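Local coordinates for protein branched-chain alpha-ketoacid decarboxylase (Lactococcus lactis, PDB 2VBF) that probably decarboxylates branched-chain and aromatic alpha-keto acids to aldehydes, with thiamine diphosphate and a magnesium ion as cofactors, at residues A[402-407]-A[416-421]; A[394-399]-A[410-415]; A[215-220]-A[324-329]; A[300-305]-A[345-350]; A[104-109]-A[148-153]. All blocks are in the same frame, centred on the assembly; numbering follows the deposited sequence.

Contact 1: A[402-407]-A[416-421]. With TPP (thiamine diphosphate), chain F.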
# COMPACT_ATOMS: atom_id res chain seq x y z
N THR A 402 19.66 -7.59 -6.63
CA THR A 402 20.99 -7.53 -7.25
C THR A 402 21.42 -6.08 -7.47
O THR A 402 22.60 -5.77 -7.33
CB THR A 402 21.07 -8.33 -8.57
OG1 THR A 402 20.21 -7.77 -9.56
CG2 THR A 402 20.71 -9.80 -8.32
N SER A 403 20.47 -5.20 -7.80
CA SER A 403 20.79 -3.78 -8.07
C SER A 403 21.47 -3.09 -6.88
O SER A 403 22.55 -2.49 -7.02
CB SER A 403 19.55 -3.01 -8.48
OG SER A 403 19.04 -3.42 -9.74
N PHE A 404 20.86 -3.16 -5.69
CA PHE A 404 21.46 -2.52 -4.52
C PHE A 404 22.83 -3.10 -4.22
O PHE A 404 23.78 -2.34 -4.02
CB PHE A 404 20.57 -2.64 -3.27
CG PHE A 404 21.19 -2.00 -2.06
CD1 PHE A 404 21.12 -0.64 -1.88
CD2 PHE A 404 21.87 -2.76 -1.12
CE1 PHE A 404 21.68 -0.04 -0.77
CE2 PHE A 404 22.44 -2.17 -0.01
CZ PHE A 404 22.36 -0.81 0.16
N PHE A 405 22.94 -4.42 -4.18
CA PHE A 405 24.21 -5.03 -3.79
C PHE A 405 25.33 -4.81 -4.82
O PHE A 405 26.48 -4.63 -4.44
CB PHE A 405 24.01 -6.48 -3.40
CG PHE A 405 23.21 -6.62 -2.14
CD1 PHE A 405 23.75 -6.22 -0.93
CD2 PHE A 405 21.91 -7.08 -2.18
CE1 PHE A 405 23.01 -6.31 0.25
CE2 PHE A 405 21.16 -7.18 -1.01
CZ PHE A 405 21.71 -6.78 0.21
N GLY A 406 24.97 -4.75 -6.10
CA GLY A 406 25.91 -4.36 -7.15
C GLY A 406 26.29 -2.89 -7.15
O GLY A 406 27.48 -2.54 -7.18
N ALA A 407 25.28 -2.03 -7.13
CA ALA A 407 25.51 -0.59 -7.25
C ALA A 407 26.18 -0.02 -6.00
O ALA A 407 26.86 1.01 -6.07
CB ALA A 407 24.21 0.14 -7.55
N SER A 416 28.09 13.55 -7.10
CA SER A 416 27.11 12.50 -7.36
C SER A 416 26.56 11.94 -6.06
O SER A 416 27.23 11.95 -5.01
CB SER A 416 27.72 11.41 -8.23
OG SER A 416 27.88 11.89 -9.56
N ARG A 417 25.33 11.45 -6.14
CA ARG A 417 24.62 10.95 -4.98
C ARG A 417 24.07 9.55 -5.21
O ARG A 417 24.07 9.06 -6.33
CB ARG A 417 23.54 11.93 -4.60
CG ARG A 417 24.14 13.25 -4.21
CD ARG A 417 23.16 14.12 -3.51
NE ARG A 417 22.20 14.75 -4.42
CZ ARG A 417 22.48 15.77 -5.24
NH1 ARG A 417 23.71 16.26 -5.32
NH2 ARG A 417 21.51 16.29 -6.00
N PHE A 418 23.62 8.95 -4.12
CA PHE A 418 23.09 7.59 -4.12
C PHE A 418 21.83 7.58 -3.25
O PHE A 418 21.77 8.24 -2.20
CB PHE A 418 24.14 6.65 -3.54
CG PHE A 418 23.82 5.20 -3.67
CD1 PHE A 418 24.26 4.47 -4.76
CD2 PHE A 418 23.09 4.54 -2.67
CE1 PHE A 418 23.98 3.10 -4.87
CE2 PHE A 418 22.81 3.19 -2.78
CZ PHE A 418 23.25 2.47 -3.88
N ILE A 419 20.83 6.84 -3.70
CA ILE A 419 19.66 6.54 -2.91
C ILE A 419 19.46 5.01 -2.89
O ILE A 419 19.33 4.37 -3.93
CB ILE A 419 18.41 7.24 -3.42
CG1 ILE A 419 18.54 8.75 -3.24
CG2 ILE A 419 17.17 6.66 -2.69
CD1 ILE A 419 17.34 9.55 -3.79
N GLY A 420 19.52 4.46 -1.68
CA GLY A 420 19.20 3.07 -1.40
C GLY A 420 18.56 3.02 -0.02
O GLY A 420 18.73 3.93 0.79
N GLN A 421 17.83 1.94 0.25
CA GLN A 421 17.00 1.85 1.46
C GLN A 421 17.30 0.54 2.19
O GLN A 421 16.43 -0.31 2.33
CB GLN A 421 15.53 1.94 1.06
CG GLN A 421 14.56 2.25 2.18
CD GLN A 421 13.11 2.02 1.78
OE1 GLN A 421 12.79 1.03 1.10
NE2 GLN A 421 12.23 2.93 2.18
N1' TPP F . 7.89 -7.11 -0.03
C2' TPP F . 8.33 -5.83 0.22
CM2 TPP F . 7.34 -4.70 0.20
N3' TPP F . 9.66 -5.63 0.49
C4' TPP F . 10.55 -6.68 0.52
N4' TPP F . 11.81 -6.43 0.80
C5' TPP F . 10.12 -7.98 0.24
C6' TPP F . 8.77 -8.19 -0.04
C7' TPP F . 11.07 -9.15 0.22
N3 TPP F . 12.03 -9.07 -0.88
C2 TPP F . 13.32 -8.58 -0.83
S1 TPP F . 14.16 -8.62 -2.20
C5 TPP F . 12.90 -9.33 -2.94
C4 TPP F . 11.79 -9.54 -2.13
CM4 TPP F . 10.50 -10.18 -2.58
C6 TPP F . 13.07 -9.72 -4.40
C7 TPP F . 13.36 -8.55 -5.34
O7 TPP F . 13.45 -9.10 -6.63
PA TPP F . 13.92 -8.24 -7.88
O1A TPP F . 13.38 -6.83 -7.81
O2A TPP F . 13.45 -8.96 -9.14
O3A TPP F . 15.52 -8.16 -7.68
PB TPP F . 16.64 -9.20 -8.22
O1B TPP F . 17.35 -9.71 -7.00
O2B TPP F . 17.58 -8.37 -9.05
O3B TPP F . 16.01 -10.30 -9.03

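Contact 2: A[394-399]-A[410-415]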
# COMPACT_ATOMS: atom_id res chain seq x y z
N GLU A 394 25.37 13.17 -11.00
CA GLU A 394 24.28 12.19 -11.18
C GLU A 394 23.83 11.64 -9.84
O GLU A 394 24.56 11.71 -8.86
CB GLU A 394 24.74 11.01 -12.03
CG GLU A 394 25.02 11.35 -13.47
CD GLU A 394 25.44 10.15 -14.29
OE1 GLU A 394 26.05 9.20 -13.75
OE2 GLU A 394 25.17 10.15 -15.49
N THR A 395 22.62 11.10 -9.83
CA THR A 395 22.10 10.39 -8.66
C THR A 395 21.80 8.95 -9.09
O THR A 395 21.04 8.73 -10.04
CB THR A 395 20.84 11.09 -8.07
OG1 THR A 395 21.18 12.42 -7.66
CG2 THR A 395 20.32 10.32 -6.85
N ILE A 396 22.44 8.00 -8.41
CA ILE A 396 22.20 6.57 -8.63
C ILE A 396 21.19 6.09 -7.60
O ILE A 396 21.37 6.28 -6.40
CB ILE A 396 23.49 5.73 -8.54
CG1 ILE A 396 24.41 6.02 -9.75
CG2 ILE A 396 23.16 4.24 -8.48
CD1 ILE A 396 25.63 5.08 -9.86
N VAL A 397 20.12 5.47 -8.08
CA VAL A 397 19.08 4.93 -7.19
C VAL A 397 19.04 3.42 -7.44
O VAL A 397 18.95 2.98 -8.59
CB VAL A 397 17.70 5.58 -7.46
CG1 VAL A 397 16.68 5.14 -6.40
CG2 VAL A 397 17.79 7.10 -7.54
N ALA A 398 19.14 2.63 -6.37
CA ALA A 398 19.28 1.17 -6.52
C ALA A 398 18.38 0.38 -5.57
O ALA A 398 18.45 0.53 -4.35
CB ALA A 398 20.71 0.75 -6.36
N GLU A 399 17.56 -0.49 -6.16
CA GLU A 399 16.56 -1.24 -5.42
C GLU A 399 17.16 -2.46 -4.71
O GLU A 399 18.13 -3.06 -5.19
CB GLU A 399 15.46 -1.71 -6.38
CG GLU A 399 14.25 -2.39 -5.73
CD GLU A 399 13.62 -1.51 -4.68
OE1 GLU A 399 12.75 -0.71 -5.04
OE2 GLU A 399 14.02 -1.62 -3.50
N ILE A 410 30.02 0.79 -6.07
CA ILE A 410 30.60 1.63 -7.12
C ILE A 410 31.06 2.97 -6.53
O ILE A 410 30.43 3.56 -5.66
CB ILE A 410 29.66 1.80 -8.36
CG1 ILE A 410 28.57 2.85 -8.13
CG2 ILE A 410 29.06 0.46 -8.78
CD1 ILE A 410 28.93 4.21 -8.68
N PHE A 411 32.23 3.42 -7.00
CA PHE A 411 32.76 4.72 -6.59
C PHE A 411 32.07 5.78 -7.43
O PHE A 411 32.14 5.76 -8.66
CB PHE A 411 34.28 4.82 -6.77
CG PHE A 411 35.05 4.11 -5.71
CD1 PHE A 411 35.48 4.78 -4.57
CD2 PHE A 411 35.32 2.76 -5.82
CE1 PHE A 411 36.19 4.13 -3.58
CE2 PHE A 411 36.03 2.09 -4.81
CZ PHE A 411 36.47 2.78 -3.69
N LEU A 412 31.38 6.68 -6.74
CA LEU A 412 30.68 7.75 -7.40
C LEU A 412 31.67 8.85 -7.74
O LEU A 412 32.69 9.03 -7.05
CB LEU A 412 29.58 8.32 -6.50
CG LEU A 412 28.51 7.32 -6.06
CD1 LEU A 412 27.61 7.94 -5.01
CD2 LEU A 412 27.72 6.81 -7.25
N LYS A 413 31.33 9.59 -8.78
CA LYS A 413 32.12 10.74 -9.20
C LYS A 413 31.72 11.99 -8.44
O LYS A 413 30.81 11.97 -7.59
CB LYS A 413 32.01 10.91 -10.72
CG LYS A 413 32.49 9.65 -11.43
CD LYS A 413 32.81 9.85 -12.88
CE LYS A 413 33.51 8.61 -13.45
NZ LYS A 413 32.79 7.33 -13.18
N SER A 414 32.41 13.08 -8.73
CA SER A 414 32.19 14.31 -8.01
C SER A 414 30.73 14.79 -8.08
O SER A 414 30.09 14.69 -9.14
CB SER A 414 33.11 15.38 -8.58
OG SER A 414 32.84 15.56 -9.95
N ASN A 415 30.23 15.31 -6.96
CA ASN A 415 28.86 15.83 -6.82
C ASN A 415 27.76 14.82 -7.18
O ASN A 415 26.63 15.20 -7.51
CB ASN A 415 28.68 17.12 -7.62
CG ASN A 415 27.44 17.89 -7.22
OD1 ASN A 415 27.17 18.10 -6.04
ND2 ASN A 415 26.66 18.29 -8.21

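Contact 3: A[215-220]-A[324-329]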
# COMPACT_ATOMS: atom_id res chain seq x y z
N GLN A 215 30.44 21.99 23.18
CA GLN A 215 31.82 22.49 23.10
C GLN A 215 32.81 21.48 23.67
O GLN A 215 33.91 21.34 23.14
CB GLN A 215 31.95 23.85 23.81
CG GLN A 215 32.88 24.82 23.09
CD GLN A 215 32.42 25.13 21.66
OE1 GLN A 215 31.23 25.35 21.41
NE2 GLN A 215 33.37 25.14 20.73
N VAL A 216 32.42 20.78 24.73
CA VAL A 216 33.22 19.68 25.26
C VAL A 216 33.36 18.56 24.22
O VAL A 216 34.45 18.00 24.05
CB VAL A 216 32.60 19.09 26.54
CG1 VAL A 216 33.41 17.89 27.02
CG2 VAL A 216 32.53 20.15 27.64
N ILE A 217 32.26 18.22 23.54
CA ILE A 217 32.30 17.18 22.50
C ILE A 217 33.26 17.60 21.40
O ILE A 217 34.09 16.80 20.96
CB ILE A 217 30.90 16.89 21.90
CG1 ILE A 217 30.05 16.08 22.89
CG2 ILE A 217 31.03 16.11 20.59
CD1 ILE A 217 28.63 15.80 22.42
N LEU A 218 33.17 18.85 20.95
CA LEU A 218 34.06 19.36 19.91
C LEU A 218 35.53 19.34 20.34
O LEU A 218 36.40 19.00 19.54
CB LEU A 218 33.65 20.77 19.49
CG LEU A 218 32.48 20.79 18.51
CD1 LEU A 218 31.79 22.15 18.56
CD2 LEU A 218 32.96 20.45 17.10
N SER A 219 35.79 19.70 21.59
CA SER A 219 37.16 19.71 22.12
C SER A 219 37.77 18.31 22.16
O SER A 219 38.94 18.13 21.81
CB SER A 219 37.19 20.32 23.53
OG SER A 219 36.86 21.70 23.46
N LYS A 220 36.97 17.33 22.57
CA LYS A 220 37.42 15.94 22.59
C LYS A 220 37.62 15.38 21.18
O LYS A 220 38.55 14.61 20.94
CB LYS A 220 36.45 15.06 23.39
CG LYS A 220 36.90 14.81 24.83
CD LYS A 220 35.72 14.74 25.79
CE LYS A 220 36.05 13.91 27.03
NZ LYS A 220 37.33 14.30 27.68
N ILE A 324 34.37 8.15 19.10
CA ILE A 324 33.33 9.12 19.40
C ILE A 324 32.26 8.97 18.31
O ILE A 324 32.56 9.15 17.13
CB ILE A 324 33.88 10.56 19.42
CG1 ILE A 324 34.80 10.76 20.62
CG2 ILE A 324 32.73 11.59 19.48
CD1 ILE A 324 35.61 12.01 20.56
N SER A 325 31.05 8.58 18.71
CA SER A 325 29.93 8.50 17.77
C SER A 325 28.92 9.59 18.11
O SER A 325 28.65 9.86 19.28
CB SER A 325 29.28 7.11 17.78
OG SER A 325 28.61 6.83 19.00
N LEU A 326 28.41 10.24 17.07
CA LEU A 326 27.38 11.25 17.17
C LEU A 326 26.19 10.81 16.33
O LEU A 326 26.34 10.49 15.14
CB LEU A 326 27.90 12.60 16.68
CG LEU A 326 29.13 13.14 17.41
CD1 LEU A 326 29.60 14.43 16.75
CD2 LEU A 326 28.84 13.33 18.89
N ASN A 327 25.02 10.78 16.95
CA ASN A 327 23.76 10.47 16.29
C ASN A 327 22.74 11.53 16.70
O ASN A 327 22.97 12.25 17.66
CB ASN A 327 23.26 9.08 16.70
CG ASN A 327 23.99 7.96 16.00
OD1 ASN A 327 24.97 7.41 16.53
ND2 ASN A 327 23.54 7.63 14.80
N ILE A 328 21.63 11.59 15.97
CA ILE A 328 20.55 12.51 16.32
C ILE A 328 20.11 12.31 17.77
O ILE A 328 19.94 13.29 18.51
CB ILE A 328 19.32 12.34 15.37
CG1 ILE A 328 19.72 12.69 13.94
CG2 ILE A 328 18.15 13.22 15.85
CD1 ILE A 328 18.72 12.24 12.88
N ASP A 329 19.97 11.06 18.21
CA ASP A 329 19.37 10.77 19.52
C ASP A 329 20.37 10.74 20.67
O ASP A 329 20.00 10.95 21.83
CB ASP A 329 18.62 9.43 19.49
CG ASP A 329 17.30 9.51 18.74
OD1 ASP A 329 16.86 10.64 18.38
OD2 ASP A 329 16.69 8.44 18.52

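Contact 4: A[300-305]-A[345-350]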
# COMPACT_ATOMS: atom_id res chain seq x y z
N LEU A 300 35.67 8.38 14.39
CA LEU A 300 34.58 9.36 14.53
C LEU A 300 33.41 8.91 13.64
O LEU A 300 33.53 8.92 12.40
CB LEU A 300 35.06 10.75 14.11
CG LEU A 300 34.06 11.91 14.13
CD1 LEU A 300 33.57 12.16 15.56
CD2 LEU A 300 34.67 13.18 13.54
N MET A 301 32.31 8.48 14.26
CA MET A 301 31.09 8.14 13.50
C MET A 301 30.11 9.30 13.56
O MET A 301 29.78 9.81 14.64
CB MET A 301 30.41 6.88 14.03
CG MET A 301 31.29 5.64 14.03
SD MET A 301 30.38 4.11 13.70
CE MET A 301 29.08 4.12 14.94
N LEU A 302 29.64 9.71 12.38
CA LEU A 302 28.69 10.82 12.25
C LEU A 302 27.41 10.30 11.62
O LEU A 302 27.38 10.05 10.42
CB LEU A 302 29.28 11.92 11.38
CG LEU A 302 30.62 12.49 11.86
CD1 LEU A 302 31.13 13.53 10.87
CD2 LEU A 302 30.47 13.08 13.23
N GLY A 303 26.38 10.15 12.43
CA GLY A 303 25.05 9.78 11.94
C GLY A 303 24.91 8.38 11.38
O GLY A 303 24.13 8.16 10.45
N VAL A 304 25.64 7.44 11.97
CA VAL A 304 25.70 6.05 11.51
C VAL A 304 24.80 5.12 12.33
O VAL A 304 24.71 5.26 13.55
CB VAL A 304 27.15 5.54 11.59
CG1 VAL A 304 27.22 4.05 11.30
CG2 VAL A 304 28.04 6.33 10.65
N LYS A 305 24.14 4.17 11.67
CA LYS A 305 23.50 3.08 12.38
C LYS A 305 23.94 1.78 11.75
O LYS A 305 23.85 1.62 10.53
CB LYS A 305 21.97 3.19 12.43
CG LYS A 305 21.47 4.34 13.29
CD LYS A 305 19.97 4.29 13.51
CE LYS A 305 19.50 5.39 14.44
NZ LYS A 305 18.02 5.38 14.67
N ALA A 345 24.14 20.97 15.12
CA ALA A 345 25.03 21.98 15.70
C ALA A 345 26.46 21.48 15.79
O ALA A 345 27.40 22.17 15.38
CB ALA A 345 24.52 22.39 17.09
N VAL A 346 26.64 20.26 16.29
CA VAL A 346 27.98 19.73 16.48
C VAL A 346 28.66 19.48 15.12
O VAL A 346 29.79 19.91 14.90
CB VAL A 346 28.00 18.48 17.38
CG1 VAL A 346 29.40 17.91 17.48
CG2 VAL A 346 27.48 18.83 18.78
N VAL A 347 27.95 18.84 14.20
CA VAL A 347 28.53 18.53 12.89
C VAL A 347 28.92 19.79 12.13
O VAL A 347 29.99 19.84 11.52
CB VAL A 347 27.58 17.64 12.05
CG1 VAL A 347 28.12 17.45 10.63
CG2 VAL A 347 27.40 16.30 12.74
N SER A 348 28.07 20.82 12.20
CA SER A 348 28.36 22.08 11.50
C SER A 348 29.46 22.90 12.18
O SER A 348 29.97 23.85 11.59
CB SER A 348 27.08 22.91 11.34
OG SER A 348 26.54 23.27 12.60
N SER A 349 29.82 22.54 13.41
CA SER A 349 30.92 23.22 14.11
C SER A 349 32.28 22.55 13.86
O SER A 349 33.30 23.00 14.37
CB SER A 349 30.63 23.28 15.62
OG SER A 349 30.57 21.98 16.19
N LEU A 350 32.29 21.47 13.07
CA LEU A 350 33.54 20.75 12.80
C LEU A 350 34.56 21.61 12.05
O LEU A 350 35.76 21.47 12.28
CB LEU A 350 33.28 19.45 12.04
CG LEU A 350 32.65 18.31 12.85
CD1 LEU A 350 32.36 17.12 11.93
CD2 LEU A 350 33.54 17.88 14.02

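Contact 5: A[104-109]-A[148-153]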
# COMPACT_ATOMS: atom_id res chain seq x y z
N ASN A 104 3.24 2.37 4.98
CA ASN A 104 4.53 1.69 4.81
C ASN A 104 5.62 2.63 4.31
O ASN A 104 6.79 2.50 4.68
CB ASN A 104 4.42 0.53 3.83
CG ASN A 104 5.72 -0.23 3.70
OD1 ASN A 104 6.35 -0.60 4.70
ND2 ASN A 104 6.15 -0.47 2.45
N GLY A 105 5.25 3.55 3.42
CA GLY A 105 6.17 4.59 2.97
C GLY A 105 6.59 5.48 4.11
O GLY A 105 7.77 5.78 4.27
N LEU A 106 5.63 5.91 4.92
CA LEU A 106 5.94 6.76 6.06
C LEU A 106 6.80 6.02 7.09
O LEU A 106 7.68 6.63 7.71
CB LEU A 106 4.67 7.33 6.72
CG LEU A 106 4.84 8.70 7.36
CD1 LEU A 106 4.93 9.80 6.29
CD2 LEU A 106 3.69 8.97 8.36
N ALA A 107 6.55 4.73 7.28
CA ALA A 107 7.38 3.91 8.16
C ALA A 107 8.83 3.87 7.67
O ALA A 107 9.76 3.98 8.47
CB ALA A 107 6.80 2.48 8.24
N GLY A 108 9.03 3.74 6.36
CA GLY A 108 10.39 3.80 5.80
C GLY A 108 11.08 5.14 6.00
O GLY A 108 12.30 5.21 6.25
N SER A 109 10.31 6.21 5.88
CA SER A 109 10.82 7.55 6.14
C SER A 109 11.18 7.68 7.63
O SER A 109 12.14 8.37 7.97
CB SER A 109 9.79 8.60 5.72
OG SER A 109 9.58 8.55 4.32
N LYS A 148 -3.76 7.28 15.74
CA LYS A 148 -3.14 6.41 16.75
C LYS A 148 -2.21 5.38 16.08
O LYS A 148 -1.09 5.14 16.54
CB LYS A 148 -4.18 5.70 17.60
CG LYS A 148 -3.54 4.73 18.58
CD LYS A 148 -4.44 4.24 19.68
CE LYS A 148 -3.60 3.59 20.78
NZ LYS A 148 -4.41 2.75 21.70
N MET A 149 -2.67 4.78 14.99
CA MET A 149 -1.88 3.77 14.26
C MET A 149 -0.56 4.35 13.72
O MET A 149 0.38 3.60 13.47
CB MET A 149 -2.69 3.13 13.13
CG MET A 149 -3.85 2.29 13.65
SD MET A 149 -5.16 1.95 12.46
CE MET A 149 -4.31 0.87 11.32
N HIS A 150 -0.48 5.67 13.55
CA HIS A 150 0.75 6.29 13.09
C HIS A 150 1.76 6.63 14.21
O HIS A 150 2.85 7.13 13.93
CB HIS A 150 0.43 7.57 12.31
CG HIS A 150 -0.06 7.32 10.92
ND1 HIS A 150 -1.36 6.94 10.64
CD2 HIS A 150 0.58 7.37 9.73
CE1 HIS A 150 -1.49 6.79 9.34
NE2 HIS A 150 -0.33 7.03 8.76
N GLU A 151 1.39 6.40 15.47
CA GLU A 151 2.26 6.78 16.58
C GLU A 151 3.68 6.23 16.46
O GLU A 151 4.64 6.99 16.59
CB GLU A 151 1.61 6.44 17.93
CG GLU A 151 0.48 7.41 18.27
CD GLU A 151 -0.31 7.04 19.52
OE1 GLU A 151 0.08 6.10 20.26
OE2 GLU A 151 -1.34 7.71 19.75
N PRO A 152 3.84 4.92 16.16
CA PRO A 152 5.21 4.40 16.10
C PRO A 152 6.09 4.85 14.94
O PRO A 152 7.30 4.60 14.97
CB PRO A 152 5.00 2.88 16.01
CG PRO A 152 3.59 2.67 16.53
CD PRO A 152 2.86 3.84 15.98
N VAL A 153 5.50 5.48 13.92
CA VAL A 153 6.21 5.84 12.71
C VAL A 153 6.16 7.36 12.42
O VAL A 153 6.42 7.81 11.30
CB VAL A 153 5.69 5.01 11.49
CG1 VAL A 153 5.98 3.53 11.69
CG2 VAL A 153 4.19 5.24 11.26

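Contact 1: A[402-407]-A[416-421]
Phe-404 and Phe-418 supply most of the apolar contact between helix 402-407 and strand 417-419. Their side chains cross at about a right angle, and CE1 of Phe-404 lies 4.0 Å from CE2 of Phe-418, at the edge of the Phe-418 ring. Phe-404 reaches this position because its CG stands anti to the backbone N (chi1 179°). The Phe-404 ring also packs directly on the main chain of Gly-420, CE1 to CA at 4.0 Å. Further along the Phe-418 rim, in the ring plane, CB of Ala-407 approaches CE1 to 4.0 Å. Behind this layer, Phe-404 puts CD2 over the centre of the Phe-405 ring, a ring that also touches Leu-558, Met-561 and Phe-565 of helix 556-568.

The polar interactions belong to the cofactor. Thr-402 N divides its hydrogen between two oxygens of the terminal phosphate of thiamine diphosphate, O1B at 3.2 Å and O2B at 3.3 Å from that nitrogen, while Thr-402 OG1 donates a shorter bond of 2.7 Å to O2B. O2B is thus gripped twice by one residue at the first turn of the helix, where the helix dipole would probably favour an anion. Ser-454, Asn-479 and Thr-483 add further bonds to the cofactor.

This is the first beta-alpha-beta unit of the C-terminal thiamine diphosphate-binding domain, with the diphosphate held at the start of its helix.

Contact 2: A[394-399]-A[410-415]
Flat groups matter little where Ile-396 meets Ile-410 and Leu-412, for all three side chains are aliphatic. The planar groups that approach each other are main-chain ones at the far end, where Glu-394 N and Asn-415 O stand 4.2 Å apart, too far for a bond. That nitrogen is instead a partner of Ser-416 OG, just beyond the loop. The aromatic ring of Phe-418, on the adjoining strand, also touches the side chain of Ile-396.

One methyl group does the work on the strand side. CD1 of Ile-396 is 3.8 Å from CD2 of Leu-412, the two side chains crossing obliquely, and it meets Ile-410 tip to tip, CD1 to CD1 at 3.6 Å. The latter distance holds for one of two modelled conformers of Ile-410 and is less certain for that reason. The extended end of Ile-396 (chi2 -172°) carries its delta methyl away from the strand to abut both loop residues.

Segment 410-415 has no regular structure; it is the connection from helix 402-407 to edge strand 417-419, and it passes over one face of the parallel sheet. Its backbone is tied down from outside the contact: Leu-412 N by Glu-271, Phe-411 N by Glu-387, and Ile-410 O by Lys-266.

Dispersion and exclusion of water therefore join strand to loop, with little directional preference of their own, and the polar bonds to the main chain probably do more to fix the course of the loop.

Contact 3: A[215-220]-A[324-329]
Ile-217 and Leu-326 form the inner pair of this helix-on-strand contact, their side chains sliding past each other in opposite directions so that CG2 of Ile-217 rests 3.9 Å from CD2 of Leu-326. One helical turn on, Ile-324 extends its delta methyl against the main chain of Lys-220. CD1 of Ile-324 lies 3.9 Å from the carbonyl oxygen of Lys-220 and 4.2 Å from its CB. CG1 of Ile-324 and CG of Leu-326 both lie beside the backbone N, with a nearly straight chi2 (167° for Ile-324), which lets their methyl tips stand out from the sheet.

In the next shell, Val-346 touches both Ile-217 and Leu-326, closing the cluster from helix 343-348. Ile-333 does the same for Lys-220 and Ile-324 from the neighbouring antiparallel strand. The helix itself is braced by a doubly used carbonyl: Gln-215 O receives Ser-219 N at 2.9 Å and Ser-219 OG at 3.0 Å, from opposite faces of its plane. Lys-220 O likewise has a polar partner, Ser-224 OG.

Here helix 212-227 covers strand 323-326 of the mixed sheet in the central domain, away from the cofactor site. Ile-217 is buried against the sheet, Lys-220 borders the contact with its amine leading away, and Ser-219 is exposed; the join between helix and strand thus rests on hydrophobic burial.

Contact 4: A[300-305]-A[345-350]
Leu-302 and Leu-350 meet tip to tip, CD1 to CD1 at 3.9 Å, and this is the close part of the contact. Each leucine has CG beside its backbone N and an extended second torsion (chi2 177° in Leu-302, 176° in Leu-350), so each offers its end across the gap between strand and helix. The other branch of Leu-302 is less tightly engaged: its CD2 comes only to 4.5 Å from CG2 of Val-347, which brushes past as a looser neighbour. Further residues complete the surroundings of the strand leucine, with Val-233 and Leu-326 flanking it from the two adjacent strands, while Leu-244 touches Val-347.

Strand 298-302 runs through the interior of the mixed sheet of the central domain, parallel to the strands on both its sides, and helix 343-348 lies over the same face as helix 212-227. Such alpha-beta layering is usual for the Rossmann-like central domain of this enzyme family.

Two bonds to carbonyls three residues back, Ser-349 N to Val-346 O at 3.0 Å and Leu-350 N to Val-347 O at 3.2 Å, make a 3-10-like turn leading to Leu-350. Ser-349 N also has a weak bond to Ala-345 O. This winding is consistent with the leucine facing the sheet.

The outer side is looser. Ser-348 is exposed and Ala-345 partly so, and both lie on the flank of the helix turned from the strand. At the other edge the strand ends with Leu-302; Gly-303, with a positive phi of 68°, diverts the chain, and Val-304 and Lys-305 run clear of the helix.

Contact 5: A[104-109]-A[148-153]
The imidazole of His-150 is brought to Leu-106 by a chi1 of -77°, which places CG beside the backbone N, and Val-153 meets Ala-107 by a similar turn, CG1 lying anti to the carbonyl carbon (chi1 -65°). His-150 presents an edge: its CD2 is 3.8 Å from CD2 of Leu-106, which sits near the ring plane, and the two side chains cross at about a right angle. Val-153 packs more intimately. Its CG1 is 3.7 Å from CB of Ala-107 and 3.8 Å from CA of the same residue, and the small alanine lets the backbones approach to 5.1 Å between the CA atoms of Ala-107 and Val-153.

The rotation of the His-150 ring is restrained by the hydrogen bond between ND1 and Phe-146 O, and Tyr-184 meets the ring with planes at about 45°. Both segments reach the second subunit: Ala-107 packs on Leu-100 of that subunit, and Met-149 on its Met-149. Thus the turn following helix 145-149 is fitted to the long helix of the N-terminal domain close to the subunit interface.

A polar cost accompanies this fit. Val-153 O is buried without a hydrogen-bonding partner and faces Leu-106 O at 4.0 Å, so the two carbonyl oxygens probably repel each other weakly, and the apolar packing around them presumably offsets that cost.

How the contacts relate
Along the chain contact 5 closes first, contacts 3 and 4 follow with alternating segments, and contacts 1 and 2 interleave in the same way. Contacts 3 and 4, centres about 7 Å apart, share the mixed sheet of the central domain, where strands 298-302 and 323-326 are neighbours. Contacts 1 and 2 are equally close and share the parallel sheet of the C-terminal domain through strands 394-398 and 417-419; Phe-404 N probably donates to Glu-399 O, joining strand end to helix. Each pair thus builds its own sheet layer. Contact 5 lies about 24 Å from contact 1 between centres, yet Gln-421 packs on Gly-108, which brings segment 416-421 against helix 97-111 of the N-terminal domain.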